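Local coordinates for xyloglucanase (Paenibacillus pabuli, PDB 2JEP), which hydrolyses xyloglucan of the plant cell wall as a glycoside hydrolase of family 5, probably cutting the beta-1,4-glucan backbone within the chain, at residues F324-D328 with R340-A344. Residues are numbered along the deposited sequence; the frame is centred on the assembly and turned at random.
Sequences FGSID and RAAYA
A bend at chi3 (-61°) turns the end of Arg-340 along the loop and lays its guanidinium against the backbone of 326-328, while Tyr-343, with CG opposite the backbone N (chi1 -176°), extends its ring from the helix toward Gly-325 and Ser-326. Arg-340 NH1 donates a nearly straight hydrogen bond to Ser-326 O at 3.0 Å, and the oxygen lies in the guanidinium plane. Asp-328 crosses one face of that group: its CA sits 3.5 Å above the plane, toward the rim, and the carboxylate stacks at 26° to it. Because OD2 lies well out of the guanidinium plane, the long salt bridge from Asp-328 OD2 to Arg-340 NH2, 3.8 Å, is charge attraction alone, with no N-H aimed at it. Asp-328 OD1 is hydrogen-bonded to Thr-330 OG1, and Arg-340 NE to Asn-337 OD1. In this TIM barrel the loop leaving strand 319-324, the seventh, folds back over helix 336-353, which leads on to the eighth strand, 357-362; both segments belong to one beta-alpha-beta crossover. Ser-326 OG rests on Arg-340 CG at 3.3 Å, and a water joins this hydroxyl to Arg-340 O, lying at the Tyr-343 ring edge, in plane. Tyr-343 CE2 comes within 3.6 Å of Gly-325 O, a buried carbonyl that has no hydrogen-bond partner, and its OH reaches Ser-267 O. Nearer the barrel, Phe-324 CE2 packs 4.2 Å from Ala-344 CB.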
loop_
_atom_site.group_PDB
_atom_site.type_symbol
_atom_site.label_atom_id
_atom_site.label_comp_id
_atom_site.label_asym_id
_atom_site.label_seq_id
_atom_site.Cartn_x
_atom_site.Cartn_y
_atom_site.Cartn_z
ATOM N N PHE A 324 4.602 0.837 5.856
ATOM C CA PHE A 324 5.251 0.572 7.125
ATOM C C PHE A 324 5.494 1.936 7.788
ATOM O O PHE A 324 5.545 2.962 7.111
ATOM C CB PHE A 324 6.582 -0.176 6.965
ATOM C CG PHE A 324 7.700 0.679 6.423
ATOM C CD1 PHE A 324 7.863 0.840 5.078
ATOM C CD2 PHE A 324 8.613 1.287 7.269
ATOM C CE1 PHE A 324 8.870 1.648 4.583
ATOM C CE2 PHE A 324 9.616 2.073 6.771
ATOM C CZ PHE A 324 9.751 2.268 5.442
ATOM N N GLY A 325 5.728 1.937 9.098
ATOM C CA GLY A 325 6.058 3.155 9.813
ATOM C C GLY A 325 5.667 3.073 11.270
ATOM O O GLY A 325 5.057 2.085 11.724
ATOM N N SER A 326 5.986 4.139 12.007
ATOM C CA SER A 326 5.679 4.224 13.423
ATOM C C SER A 326 5.185 5.612 13.800
ATOM O O SER A 326 5.664 6.625 13.263
ATOM C CB SER A 326 6.870 3.790 14.273
ATOM O OG SER A 326 8.010 4.590 14.043
ATOM N N ILE A 327 4.229 5.645 14.715
ATOM C CA ILE A 327 3.609 6.905 15.084
ATOM C C ILE A 327 4.451 7.733 16.055
ATOM O O ILE A 327 5.213 7.202 16.884
ATOM C CB ILE A 327 2.196 6.704 15.682
ATOM C CG1 ILE A 327 2.201 5.904 17.009
ATOM C CG2 ILE A 327 1.288 6.094 14.623
ATOM C CD1 ILE A 327 0.881 5.855 17.671
ATOM N N ASP A 328 4.260 9.052 15.988
ATOM C CA ASP A 328 5.024 10.006 16.791
ATOM C C ASP A 328 4.601 9.966 18.245
ATOM O O ASP A 328 3.497 10.385 18.592
ATOM C CB ASP A 328 4.835 11.398 16.203
ATOM C CG ASP A 328 5.670 12.481 16.873
ATOM O OD1 ASP A 328 6.096 12.283 18.028
ATOM O OD2 ASP A 328 5.854 13.534 16.202
ATOM N N ARG A 340 11.935 5.747 16.015
ATOM C CA ARG A 340 11.239 5.805 14.741
ATOM C C ARG A 340 12.218 5.738 13.585
ATOM O O ARG A 340 11.982 5.069 12.588
ATOM C CB ARG A 340 10.348 7.049 14.667
ATOM C CG ARG A 340 9.275 7.059 15.767
ATOM C CD ARG A 340 8.008 7.784 15.350
ATOM N NE ARG A 340 8.288 9.170 15.040
ATOM C CZ ARG A 340 7.576 9.941 14.202
ATOM N NH1 ARG A 340 6.534 9.483 13.501
ATOM N NH2 ARG A 340 7.929 11.193 14.058
ATOM N N ALA A 341 13.337 6.438 13.717
ATOM C CA ALA A 341 14.390 6.353 12.734
ATOM C C ALA A 341 14.965 4.944 12.683
ATOM O O ALA A 341 15.126 4.383 11.598
ATOM C CB ALA A 341 15.480 7.388 13.022
ATOM N N ALA A 342 15.321 4.374 13.840
ATOM C CA ALA A 342 15.923 3.026 13.857
ATOM C C ALA A 342 14.999 2.004 13.219
ATOM O O ALA A 342 15.450 1.133 12.465
ATOM C CB ALA A 342 16.300 2.620 15.284
ATOM N N TYR A 343 13.711 2.088 13.536
ATOM C CA TYR A 343 12.709 1.165 12.979
ATOM C C TYR A 343 12.604 1.354 11.475
ATOM O O TYR A 343 12.617 0.389 10.721
ATOM C CB TYR A 343 11.364 1.447 13.626
ATOM C CG TYR A 343 10.220 0.547 13.263
ATOM C CD1 TYR A 343 10.189 -0.750 13.668
ATOM C CD2 TYR A 343 9.165 1.007 12.530
ATOM C CE1 TYR A 343 9.139 -1.571 13.404
ATOM C CE2 TYR A 343 8.095 0.188 12.221
ATOM C CZ TYR A 343 8.073 -1.108 12.665
ATOM O OH TYR A 343 6.982 -1.890 12.353
ATOM N N ALA A 344 12.522 2.601 11.016
ATOM C CA ALA A 344 12.381 2.833 9.591
ATOM C C ALA A 344 13.602 2.330 8.840
ATOM O O ALA A 344 13.481 1.738 7.761
ATOM C CB ALA A 344 12.156 4.328 9.280
HETATM O O HOH W 1 9.359 4.536 11.613
#